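Local coordinates for lumazine protein (PDB 3A35) that serves as an antenna protein that binds a lumazine or flavin chromophore and shifts the bioluminescence of bacterial luciferase to shorter wavelength, at residues I5-G10 / L83-E88; G139-S144 / S176-E181; V143-E148 / N158-L163. All coordinates share one frame; numbering follows the deposited sequence.

Overall arrangement
Contact 1 lies in the N-terminal lumazine-binding domain, contacts 2 and 3 in the C-terminal one. In contact 1 the first strand of the N-terminal barrel, 8-17, meets its last, 80-84; along the chain it closes before contact 2 opens. Contacts 2 and 3 both start from the hairpin of strands 137-140 and 143-146 and share Val-143 and Ser-144; their centres are about 11 Å apart. The centre of contact 1 lies about 14 Å from that of contact 2 and about 16 Å from that of contact 3, yet the domains meet: Val-6 CG2 packs on Val-143 CG2 at 3.6 Å. Riboflavin binds mainly in the N-terminal domain, with Gly-100 and Ile-102 from the second; contact 2 adjoins its pocket.

Contact 1. Residues I5-G10 / L83-E88; sequences IVQGAG and LEVRPE
Gln-7 and Gly-8 both face Leu-83 across an antiparallel pairing, with Gln-7 N giving a bond of 2.9 Å to Leu-83 O and Leu-83 N giving one to Gly-8 O. A second, weak bond runs from Gly-8 N to the same Leu-83 carbonyl, and two residues set against one make this a classic beta bulge. Here the first and last strands of the six-stranded barrel meet and close it. Past the bulge the side chain of Gln-7 takes over the work of a backbone. Extended beyond CG, it lays its amide along Val-85: OE1 accepts from Val-85 N at 2.8 Å, nearly straight at hydrogen (173°) but with the donor well above the carbonyl plane, while NE2 donates to Val-85 O at 3.2 Å along a more bent path. A primary amide suits this place because it offers acceptor and donor together. Leu-83 reaches the other way, its CD1 3.5 Å from Gly-10 N, where glycine leaves room for the methyl; Phe-28 and Ile-32 also touch this leucine. Glu-84 sends its carboxylate past Ile-5, CG being anti to the backbone N (chi1 -176°), and OE2 accepts from the backbone N of Lys-3.

Contact 2. Residues G139-S144 / S176-E181; sequences GINGVS and SDVNVE
Ile-140 and Val-180 stand side by side and point the same way, CD1 of the isoleucine 4.0 Å from CG2 of the valine, as expected of a non-hydrogen-bonded antiparallel pair. Val-178 instead crosses the isoleucine at a slant: its CB meets Ile-140 CG2 at 3.9 Å. That branch is anti to the backbone N of Ile-140 (Ile-140 chi1 -62°), which leaves CG1 and CD1 to run along Val-180, so each arm of one beta-branched residue has its own valine. Asn-141 lies across Val-178 at about a right angle, and its backbone N donates to Asn-179 O at 2.8 Å. Gly-139 and Glu-181 form the neighbouring hydrogen-bonded pair, Glu-181 N to Gly-139 O measuring 2.8 Å; a CB on Gly-139 would press on Glu-181 CB, which suits glycine. A type I' turn from Ile-140 to Val-143 follows, with Gly-142 at backbone angles (89/-2°) that call for glycine. Asn-179 turns its amide to the backbone of Thr-71 and Asn-45, and so links this sheet to the N-terminal domain. The Glu-181 carboxylate instead bonds Thr-99 and Gly-100 of its own repeat, implying that this buried acid holds a chromophore-binding residue, Gly-100, in place.

Contact 3. Residues V143-E148 / N158-L163; sequences VSHSIE and NYPKNL
His-145 offers a ring face to the edge of Tyr-159, an edge-to-face aromatic pair with ring centroids 5.2 Å apart and planes at 61°; water 3 lies at the edge of the imidazole, in its plane. The pair bridges two strands of the antiparallel sheet of the C-terminal lumazine-binding domain that are not neighbours: 143-146, at one edge, and 154-160 cross at 118°, their axes 7.8 Å apart, so side chains and water span the gap. The two aromatic side chains run alongside each other, pointing opposite ways, and CE1 of the tyrosine comes 3.6 Å from His-145 CB. Rotation of the imidazole is fixed by its own strand: ND1 donates to Ser-146 O at 2.9 Å, nearly straight (169°) and on a lone pair of that carbonyl. His-145 CE1 then lies 3.1 Å from Asn-158 O, and Pro-160 brings CD near His-145 NE2. A histidine fits because it combines an aromatic face with a polar edge. Val-143 CG1, anti to its backbone N, meets Tyr-159 CE1 on one flank and Leu-163 CD1 on another, an apolar patch next to the polar one. At the exposed end Glu-148 and Asn-158 are joined by water: water 2 is hydrogen-bonded to Glu-148 OE1 and accepts from Asn-158 N, while the Asn-158 side-chain oxygen is held by Arg-117. Between Val-143 and the tyrosine hydroxyl, water 1 donates to Val-143 O at 2.8 Å and lies 2.7 Å from the phenolic OH of Tyr-159, to which it is hydrogen-bonded.

Contact 1. Residues I5-G10 / L83-E88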
ATOM      1  N   ILE A   5       7.229   0.449   6.205  1.00 14.68           N
ATOM      2  CA  ILE A   5       7.102   1.690   6.887  1.00 14.11           C
ATOM      3  C   ILE A   5       7.045   2.781   5.848  1.00 13.87           C
ATOM      4  O   ILE A   5       8.001   3.031   5.088  1.00 15.05           O
ATOM      5  CB  ILE A   5       8.359   1.971   7.854  1.00 16.45           C
ATOM      6  CG1 ILE A   5       8.320   0.868   8.909  1.00 17.40           C
ATOM      7  CG2 ILE A   5       8.163   3.276   8.511  1.00 19.32           C
ATOM      8  CD1 ILE A   5       9.588   0.882   9.783  1.00 19.90           C
ATOM      9  N   VAL A   6       5.838   3.303   5.803  1.00 13.87           N
ATOM     10  CA  VAL A   6       5.540   4.359   4.788  1.00 13.64           C
ATOM     11  C   VAL A   6       6.259   5.629   5.050  1.00 14.65           C
ATOM     12  O   VAL A   6       6.178   6.190   6.193  1.00 16.46           O
ATOM     13  CB  VAL A   6       3.975   4.548   4.676  1.00 14.16           C
ATOM     14  CG1 VAL A   6       3.614   5.707   3.711  1.00 14.73           C
ATOM     15  CG2 VAL A   6       3.334   3.236   4.229  1.00 17.28           C
ATOM     16  N   GLN A   7       6.942   6.149   4.086  1.00 13.20           N
ATOM     17  CA  GLN A   7       7.777   7.338   4.247  1.00 13.93           C
ATOM     18  C   GLN A   7       7.085   8.595   3.847  1.00 16.18           C
ATOM     19  O   GLN A   7       7.481   9.701   4.284  1.00 17.96           O
ATOM     20  CB  GLN A   7       8.981   7.221   3.336  1.00 14.73           C
ATOM     21  CG  GLN A   7       9.889   6.122   3.747  1.00 18.35           C
ATOM     22  CD  GLN A   7      10.861   5.700   2.642  1.00 18.49           C
ATOM     23  OE1 GLN A   7      10.848   6.145   1.524  1.00 17.83           O
ATOM     24  NE2 GLN A   7      11.774   4.757   3.042  1.00 27.21           N
ATOM     25  N   GLY A   8       5.986   8.540   3.094  1.00 14.80           N
ATOM     26  CA  GLY A   8       5.215   9.796   2.782  1.00 16.32           C
ATOM     27  C   GLY A   8       4.036   9.387   1.900  1.00 11.81           C
ATOM     28  O   GLY A   8       3.882   8.220   1.547  1.00 13.07           O
ATOM     29  N   ALA A   9       3.308  10.384   1.519  1.00 14.05           N
ATOM     30  CA  ALA A   9       2.061  10.163   0.779  1.00 15.60           C
ATOM     31  C   ALA A   9       2.268  10.888  -0.546  1.00 14.01           C
ATOM     32  O   ALA A   9       2.761  12.018  -0.608  1.00 15.74           O
ATOM     33  CB  ALA A   9       0.936  10.864   1.573  1.00 19.85           C
ATOM     34  N   GLY A  10       1.856  10.203  -1.627  1.00 10.93           N
ATOM     35  CA  GLY A  10       1.729  10.829  -2.916  1.00 11.42           C
ATOM     36  C   GLY A  10       0.248  11.147  -3.241  1.00 11.59           C
ATOM     37  O   GLY A  10      -0.629  10.504  -2.649  1.00 12.62           O
ATOM     38  N   LEU A  83       3.937   5.795  -0.073  1.00  9.45           N
ATOM     39  CA  LEU A  83       5.246   5.673  -0.775  1.00  9.56           C
ATOM     40  C   LEU A  83       6.324   5.113   0.139  1.00 10.19           C
ATOM     41  O   LEU A  83       6.437   5.586   1.293  1.00 11.23           O
ATOM     42  CB  LEU A  83       5.709   7.075  -1.249  1.00 10.34           C
ATOM     43  CG  LEU A  83       4.683   7.792  -2.160  1.00 11.89           C
ATOM     44  CD1 LEU A  83       5.146   9.224  -2.453  1.00 14.61           C
ATOM     45  CD2 LEU A  83       4.430   6.969  -3.485  1.00 11.08           C
ATOM     46  N   GLU A  84       7.143   4.201  -0.374  1.00  9.64           N
ATOM     47  CA  GLU A  84       8.325   3.736   0.398  1.00  9.28           C
ATOM     48  C   GLU A  84       9.445   3.415  -0.602  1.00 11.09           C
ATOM     49  O   GLU A  84       9.288   2.610  -1.540  1.00 12.35           O
ATOM     50  CB  GLU A  84       8.042   2.515   1.188  1.00 11.03           C
ATOM     51  CG  GLU A  84       9.255   2.089   2.071  1.00 13.22           C
ATOM     52  CD  GLU A  84       9.061   0.824   2.813  1.00 16.12           C
ATOM     53  OE1 GLU A  84       8.035   0.141   2.823  1.00 16.33           O
ATOM     54  OE2 GLU A  84      10.166   0.392   3.349  1.00 18.75           O
ATOM     55  N   VAL A  85      10.572   4.113  -0.418  1.00 13.29           N
ATOM     56  CA  VAL A  85      11.806   3.838  -1.214  1.00 13.56           C
ATOM     57  C   VAL A  85      12.626   2.818  -0.451  1.00 12.76           C
ATOM     58  O   VAL A  85      12.585   2.748   0.755  1.00 16.70           O
ATOM     59  CB  VAL A  85      12.531   5.156  -1.397  1.00 14.79           C
ATOM     60  CG1 VAL A  85      13.893   4.933  -2.178  1.00 14.51           C
ATOM     61  CG2 VAL A  85      11.657   6.117  -2.148  1.00 13.84           C
ATOM     62  N   ARG A  86      13.291   1.959  -1.146  1.00 15.56           N
ATOM     63  CA  ARG A  86      14.079   0.899  -0.497  1.00 17.64           C
ATOM     64  C   ARG A  86      15.122   1.465   0.466  1.00 18.79           C
ATOM     65  O   ARG A  86      15.648   2.555   0.193  1.00 18.34           O
ATOM     66  CB  ARG A  86      14.760  -0.052  -1.461  1.00 21.82           C
ATOM     67  CG  ARG A  86      15.802   0.462  -2.280  1.00 24.36           C
ATOM     68  CD  ARG A  86      16.401  -0.761  -3.046  1.00 31.08           C
ATOM     69  NE  ARG A  86      15.424  -0.917  -4.136  1.00 33.59           N
ATOM     70  CZ  ARG A  86      14.596  -1.946  -4.254  1.00 33.81           C
ATOM     71  NH1 ARG A  86      14.581  -2.902  -3.337  1.00 34.86           N
ATOM     72  NH2 ARG A  86      13.731  -1.962  -5.233  1.00 27.07           N
ATOM     73  N   PRO A  87      15.419   0.704   1.558  1.00 21.21           N
ATOM     74  CA  PRO A  87      16.468   1.181   2.443  1.00 23.16           C
ATOM     75  C   PRO A  87      17.775   1.458   1.740  1.00 23.39           C
ATOM     76  O   PRO A  87      18.209   0.748   0.819  1.00 20.74           O
ATOM     77  CB  PRO A  87      16.684  -0.057   3.368  1.00 24.55           C
ATOM     78  CG  PRO A  87      15.287  -0.702   3.496  1.00 25.51           C
ATOM     79  CD  PRO A  87      14.663  -0.441   2.121  1.00 22.94           C
ATOM     80  N   GLU A  88      18.375   2.557   2.186  1.00 24.45           N
ATOM     81  CA  GLU A  88      19.577   3.113   1.578  1.00 27.81           C
ATOM     82  C   GLU A  88      20.912   2.254   1.808  1.00 27.70           C
ATOM     83  O   GLU A  88      21.738   1.989   0.911  1.00 27.41           O
ATOM     84  CB  GLU A  88      19.685   4.537   2.187  1.00 27.76           C
ATOM     85  CG  GLU A  88      18.846   5.534   1.519  1.00 29.61           C
ATOM     86  CD  GLU A  88      19.633   5.925   0.332  1.00 33.74           C
ATOM     87  OE1 GLU A  88      20.608   6.775   0.431  1.00 38.59           O
ATOM     88  OE2 GLU A  88      19.347   5.278  -0.657  1.00 34.89           O
TER

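Contact 2. Residues G139-S144 / S176-E181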
ATOM      1  N   GLY A 139       0.913  -6.968   5.213  1.00 12.97           N
ATOM      2  CA  GLY A 139       1.005  -5.612   4.554  1.00 13.52           C
ATOM      3  C   GLY A 139      -0.371  -5.193   4.006  1.00 11.82           C
ATOM      4  O   GLY A 139      -0.970  -5.907   3.234  1.00 13.01           O
ATOM      5  N   ILE A 140      -0.758  -3.989   4.402  1.00 11.55           N
ATOM      6  CA  ILE A 140      -2.034  -3.387   3.904  1.00 10.57           C
ATOM      7  C   ILE A 140      -1.570  -2.034   3.306  1.00  9.85           C
ATOM      8  O   ILE A 140      -1.073  -1.148   4.017  1.00 10.71           O
ATOM      9  CB  ILE A 140      -3.044  -3.094   5.033  1.00 12.14           C
ATOM     10  CG1 ILE A 140      -3.439  -4.441   5.715  1.00 12.26           C
ATOM     11  CG2 ILE A 140      -4.213  -2.340   4.419  1.00 12.81           C
ATOM     12  CD1 ILE A 140      -4.090  -5.394   4.811  1.00 13.83           C
ATOM     13  N   ASN A 141      -1.740  -1.906   1.972  1.00  9.51           N
ATOM     14  CA  ASN A 141      -1.224  -0.725   1.305  1.00 10.70           C
ATOM     15  C   ASN A 141       0.216  -0.317   1.636  1.00  9.03           C
ATOM     16  O   ASN A 141       0.551   0.872   1.649  1.00 10.21           O
ATOM     17  CB  ASN A 141      -2.150   0.491   1.487  1.00 10.06           C
ATOM     18  CG  ASN A 141      -3.494   0.432   0.831  1.00 10.60           C
ATOM     19  OD1 ASN A 141      -4.327   1.410   1.188  1.00 15.79           O
ATOM     20  ND2 ASN A 141      -3.727  -0.402  -0.075  1.00  9.06           N
ATOM     21  N   GLY A 142       1.019  -1.370   1.888  1.00  9.72           N
ATOM     22  CA  GLY A 142       2.416  -1.067   2.150  1.00 10.36           C
ATOM     23  C   GLY A 142       2.738  -0.812   3.605  1.00 11.24           C
ATOM     24  O   GLY A 142       3.919  -0.547   3.939  1.00 12.01           O
ATOM     25  N   VAL A 143       1.745  -0.834   4.508  1.00 11.86           N
ATOM     26  CA  VAL A 143       2.036  -0.740   5.967  1.00 11.34           C
ATOM     27  C   VAL A 143       2.057  -2.167   6.507  1.00 11.22           C
ATOM     28  O   VAL A 143       1.131  -2.942   6.400  1.00 12.40           O
ATOM     29  CB  VAL A 143       0.880  -0.002   6.588  1.00  9.84           C
ATOM     30  CG1 VAL A 143       1.079   0.053   8.150  1.00 14.55           C
ATOM     31  CG2 VAL A 143       0.767   1.448   6.047  1.00 13.81           C
ATOM     32  N   SER A 144       3.263  -2.494   6.990  1.00 12.81           N
ATOM     33  CA  SER A 144       3.448  -3.823   7.631  1.00 13.12           C
ATOM     34  C   SER A 144       3.127  -3.799   9.185  1.00 15.20           C
ATOM     35  O   SER A 144       3.612  -2.882   9.879  1.00 18.60           O
ATOM     36  CB  SER A 144       4.856  -4.330   7.377  1.00 17.16           C
ATOM     37  OG  SER A 144       4.961  -5.642   8.021  1.00 19.50           O
ATOM     38  N   SER A 176     -13.728   0.502   1.418  1.00 16.54           N
ATOM     39  CA  SER A 176     -12.431   0.835   0.771  1.00 14.94           C
ATOM     40  C   SER A 176     -11.728  -0.440   0.371  1.00 15.74           C
ATOM     41  O   SER A 176     -11.532  -1.338   1.172  1.00 18.51           O
ATOM     42  CB  SER A 176     -11.589   1.604   1.722  1.00 15.91           C
ATOM     43  OG  SER A 176     -12.117   2.902   1.938  1.00 18.44           O
ATOM     44  N   ASP A 177     -11.277  -0.519  -0.862  1.00 14.67           N
ATOM     45  CA  ASP A 177     -10.365  -1.563  -1.330  1.00 14.50           C
ATOM     46  C   ASP A 177      -8.943  -1.236  -0.974  1.00 14.30           C
ATOM     47  O   ASP A 177      -8.499  -0.103  -0.951  1.00 13.91           O
ATOM     48  CB  ASP A 177     -10.467  -1.809  -2.806  1.00 16.02           C
ATOM     49  CG  ASP A 177     -11.785  -2.520  -3.225  1.00 19.44           C
ATOM     50  OD1 ASP A 177     -12.547  -3.051  -2.406  1.00 18.58           O
ATOM     51  OD2 ASP A 177     -12.032  -2.530  -4.435  1.00 26.35           O
ATOM     52  N   VAL A 178      -8.198  -2.316  -0.631  1.00 12.75           N
ATOM     53  CA  VAL A 178      -6.753  -2.216  -0.197  1.00 11.51           C
ATOM     54  C   VAL A 178      -5.958  -3.314  -0.863  1.00 12.93           C
ATOM     55  O   VAL A 178      -6.458  -4.375  -1.194  1.00 12.42           O
ATOM     56  CB  VAL A 178      -6.648  -2.318   1.323  1.00 12.33           C
ATOM     57  CG1 VAL A 178      -7.352  -1.236   2.058  1.00 15.13           C
ATOM     58  CG2 VAL A 178      -7.121  -3.692   1.840  1.00 13.75           C
ATOM     59  N   ASN A 179      -4.663  -3.014  -1.031  1.00 10.71           N
ATOM     60  CA  ASN A 179      -3.677  -4.033  -1.509  1.00 10.09           C
ATOM     61  C   ASN A 179      -3.176  -4.820  -0.328  1.00 10.54           C
ATOM     62  O   ASN A 179      -2.669  -4.243   0.649  1.00 12.33           O
ATOM     63  CB  ASN A 179      -2.449  -3.336  -2.120  1.00 11.02           C
ATOM     64  CG  ASN A 179      -2.784  -2.584  -3.414  1.00 10.27           C
ATOM     65  OD1 ASN A 179      -3.755  -2.947  -4.146  1.00 11.62           O
ATOM     66  ND2 ASN A 179      -1.953  -1.636  -3.797  1.00 11.05           N
ATOM     67  N   VAL A 180      -3.295  -6.158  -0.429  1.00 12.19           N
ATOM     68  CA  VAL A 180      -2.765  -7.032   0.700  1.00 11.89           C
ATOM     69  C   VAL A 180      -1.553  -7.788   0.247  1.00 11.24           C
ATOM     70  O   VAL A 180      -1.520  -8.368  -0.893  1.00 13.22           O
ATOM     71  CB  VAL A 180      -3.929  -8.014   1.086  1.00 12.31           C
ATOM     72  CG1 VAL A 180      -3.404  -9.018   2.178  1.00 14.83           C
ATOM     73  CG2 VAL A 180      -5.198  -7.311   1.452  1.00 14.41           C
ATOM     74  N   GLU A 181      -0.536  -7.747   1.123  1.00 11.88           N
ATOM     75  CA  GLU A 181       0.672  -8.577   0.914  1.00 13.60           C
ATOM     76  C   GLU A 181       0.693  -9.507   2.129  1.00 13.08           C
ATOM     77  O   GLU A 181       0.835  -9.096   3.272  1.00 15.18           O
ATOM     78  CB  GLU A 181       2.001  -7.831   0.805  1.00 12.06           C
ATOM     79  CG  GLU A 181       3.141  -8.836   0.594  1.00 14.78           C
ATOM     80  CD  GLU A 181       4.384  -8.257   0.290  1.00 16.09           C
ATOM     81  OE1 GLU A 181       4.601  -7.086   0.013  1.00 13.07           O
ATOM     82  OE2 GLU A 181       5.376  -9.058   0.402  1.00 16.97           O
TER

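Contact 3. Residues V143-E148 / N158-L163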
ATOM      1  N   VAL A 143       1.745  -0.834   4.508  1.00 11.86           N
ATOM      2  CA  VAL A 143       2.036  -0.740   5.967  1.00 11.34           C
ATOM      3  C   VAL A 143       2.057  -2.167   6.507  1.00 11.22           C
ATOM      4  O   VAL A 143       1.131  -2.942   6.400  1.00 12.40           O
ATOM      5  CB  VAL A 143       0.880  -0.002   6.588  1.00  9.84           C
ATOM      6  CG1 VAL A 143       1.079   0.053   8.150  1.00 14.55           C
ATOM      7  CG2 VAL A 143       0.767   1.448   6.047  1.00 13.81           C
ATOM      8  N   SER A 144       3.263  -2.494   6.990  1.00 12.81           N
ATOM      9  CA  SER A 144       3.448  -3.823   7.631  1.00 13.12           C
ATOM     10  C   SER A 144       3.127  -3.799   9.185  1.00 15.20           C
ATOM     11  O   SER A 144       3.612  -2.882   9.879  1.00 18.60           O
ATOM     12  CB  SER A 144       4.856  -4.330   7.377  1.00 17.16           C
ATOM     13  OG  SER A 144       4.961  -5.642   8.021  1.00 19.50           O
ATOM     14  N   HIS A 145       2.250  -4.702   9.654  1.00 15.30           N
ATOM     15  CA  HIS A 145       1.902  -4.677  11.090  1.00 14.76           C
ATOM     16  C   HIS A 145       1.402  -6.076  11.389  1.00 16.39           C
ATOM     17  O   HIS A 145       0.880  -6.791  10.510  1.00 16.40           O
ATOM     18  CB  HIS A 145       0.794  -3.670  11.354  1.00 17.61           C
ATOM     19  CG  HIS A 145       0.600  -3.315  12.791  1.00 19.78           C
ATOM     20  ND1 HIS A 145      -0.123  -4.102  13.662  1.00 23.97           N
ATOM     21  CD2 HIS A 145       1.097  -2.279  13.505  1.00 22.42           C
ATOM     22  CE1 HIS A 145      -0.109  -3.515  14.860  1.00 25.68           C
ATOM     23  NE2 HIS A 145       0.614  -2.416  14.785  1.00 27.24           N
ATOM     24  N   SER A 146       1.571  -6.456  12.673  1.00 18.33           N
ATOM     25  CA  SER A 146       0.973  -7.722  13.142  1.00 20.07           C
ATOM     26  C   SER A 146      -0.536  -7.751  13.006  1.00 18.93           C
ATOM     27  O   SER A 146      -1.168  -6.729  13.206  1.00 18.86           O
ATOM     28  CB  SER A 146       1.263  -7.953  14.650  1.00 21.37           C
ATOM     29  OG  SER A 146       0.947  -6.770  15.414  1.00 25.76           O
ATOM     30  N   ILE A 147      -1.074  -8.932  12.672  1.00 20.12           N
ATOM     31  CA  ILE A 147      -2.527  -9.227  12.731  1.00 19.12           C
ATOM     32  C   ILE A 147      -2.916  -9.316  14.205  1.00 19.51           C
ATOM     33  O   ILE A 147      -2.128  -9.887  15.043  1.00 21.83           O
ATOM     34  CB  ILE A 147      -2.838 -10.484  11.973  1.00 19.92           C
ATOM     35  CG1 ILE A 147      -2.425 -10.252  10.482  1.00 19.00           C
ATOM     36  CG2 ILE A 147      -4.291 -10.903  12.199  1.00 21.61           C
ATOM     37  CD1 ILE A 147      -2.576 -11.542   9.659  1.00 21.07           C
ATOM     38  N   GLU A 148      -4.062  -8.753  14.637  1.00 17.90           N
ATOM     39  CA  GLU A 148      -4.521  -8.848  16.004  1.00 18.51           C
ATOM     40  C   GLU A 148      -5.319 -10.118  16.223  1.00 21.62           C
ATOM     41  O   GLU A 148      -5.126 -10.855  17.202  1.00 20.89           O
ATOM     42  CB  GLU A 148      -5.374  -7.636  16.318  1.00 23.09           C
ATOM     43  CG  GLU A 148      -5.415  -7.470  17.727  1.00 22.11           C
ATOM     44  CD  GLU A 148      -4.062  -6.971  18.336  1.00 31.42           C
ATOM     45  OE1 GLU A 148      -3.120  -6.462  17.699  1.00 25.55           O
ATOM     46  OE2 GLU A 148      -3.954  -7.092  19.554  1.00 36.31           O
ATOM     47  N   ASN A 158      -4.770  -3.713  14.577  1.00 18.24           N
ATOM     48  CA  ASN A 158      -4.976  -2.647  15.529  1.00 18.59           C
ATOM     49  C   ASN A 158      -3.721  -1.766  15.453  1.00 20.52           C
ATOM     50  O   ASN A 158      -2.625  -2.110  15.979  1.00 22.22           O
ATOM     51  CB  ASN A 158      -5.143  -3.309  16.924  1.00 20.95           C
ATOM     52  CG  ASN A 158      -5.325  -2.314  17.982  1.00 23.59           C
ATOM     53  OD1 ASN A 158      -5.118  -1.157  17.822  1.00 23.11           O
ATOM     54  ND2 ASN A 158      -5.749  -2.818  19.166  1.00 32.70           N
ATOM     55  N   TYR A 159      -3.873  -0.689  14.688  1.00 18.59           N
ATOM     56  CA  TYR A 159      -2.773   0.222  14.417  1.00 19.18           C
ATOM     57  C   TYR A 159      -2.666   1.335  15.465  1.00 21.62           C
ATOM     58  O   TYR A 159      -3.713   1.778  15.930  1.00 24.06           O
ATOM     59  CB  TYR A 159      -2.981   0.913  13.064  1.00 19.45           C
ATOM     60  CG  TYR A 159      -2.958  -0.007  11.847  1.00 16.32           C
ATOM     61  CD1 TYR A 159      -1.705  -0.505  11.351  1.00 17.44           C
ATOM     62  CD2 TYR A 159      -4.131  -0.336  11.236  1.00 17.66           C
ATOM     63  CE1 TYR A 159      -1.689  -1.313  10.219  1.00 14.61           C
ATOM     64  CE2 TYR A 159      -4.162  -1.128  10.056  1.00 15.42           C
ATOM     65  CZ  TYR A 159      -2.931  -1.616   9.611  1.00 17.97           C
ATOM     66  OH  TYR A 159      -3.075  -2.453   8.485  1.00 16.49           O
ATOM     67  N   PRO A 160      -1.472   1.852  15.713  1.00 22.97           N
ATOM     68  CA  PRO A 160      -1.412   3.074  16.512  1.00 24.46           C
ATOM     69  C   PRO A 160      -2.061   4.176  15.674  1.00 24.84           C
ATOM     70  O   PRO A 160      -1.772   4.291  14.475  1.00 25.00           O
ATOM     71  CB  PRO A 160       0.073   3.361  16.623  1.00 24.49           C
ATOM     72  CG  PRO A 160       0.850   2.440  15.615  1.00 26.00           C
ATOM     73  CD  PRO A 160      -0.152   1.432  15.134  1.00 21.27           C
ATOM     74  N   LYS A 161      -2.856   5.067  16.307  1.00 27.23           N
ATOM     75  CA  LYS A 161      -3.634   6.091  15.550  1.00 27.82           C
ATOM     76  C   LYS A 161      -2.756   7.074  14.728  1.00 28.41           C
ATOM     77  O   LYS A 161      -3.222   7.599  13.747  1.00 28.10           O
ATOM     78  CB  LYS A 161      -4.683   6.868  16.435  1.00 30.35           C
ATOM     79  CG  LYS A 161      -5.243   8.152  15.726  1.00 32.50           C
ATOM     80  CD  LYS A 161      -6.654   8.573  16.041  1.00 33.37           C
ATOM     81  CE  LYS A 161      -7.717   7.873  15.135  1.00 42.03           C
ATOM     82  NZ  LYS A 161      -7.697   8.159  13.644  1.00 45.45           N
ATOM     83  N   ASN A 162      -1.501   7.286  15.075  1.00 28.25           N
ATOM     84  CA  ASN A 162      -0.748   8.246  14.302  1.00 29.18           C
ATOM     85  C   ASN A 162      -0.407   7.756  12.903  1.00 27.20           C
ATOM     86  O   ASN A 162       0.036   8.545  12.136  1.00 25.79           O
ATOM     87  CB  ASN A 162       0.585   8.503  14.991  1.00 29.47           C
ATOM     88  CG  ASN A 162       1.078   7.282  15.619  1.00 36.63           C
ATOM     89  OD1 ASN A 162       1.664   6.467  14.930  1.00 39.65           O
ATOM     90  ND2 ASN A 162       0.759   7.069  16.953  1.00 42.00           N
ATOM     91  N   LEU A 163      -0.528   6.451  12.647  1.00 25.44           N
ATOM     92  CA  LEU A 163      -0.485   5.986  11.234  1.00 26.22           C
ATOM     93  C   LEU A 163      -1.724   6.419  10.433  1.00 28.73           C
ATOM     94  O   LEU A 163      -1.771   6.274   9.176  1.00 26.60           O
ATOM     95  CB  LEU A 163      -0.343   4.461  11.160  1.00 24.98           C
ATOM     96  CG  LEU A 163       0.966   3.876  11.664  1.00 21.45           C
ATOM     97  CD1 LEU A 163       0.762   2.366  11.442  1.00 22.88           C
ATOM     98  CD2 LEU A 163       2.139   4.366  10.891  1.00 18.57           C
TER
HETATM   99  O   HOH W   1      -0.791  -3.836   8.191  1.00 14.94           O
HETATM  100  O   HOH W   2      -2.606  -5.514  15.170  1.00 21.42           O
HETATM  101  O   HOH W   3      -1.929  -4.200  18.196  1.00 36.80           O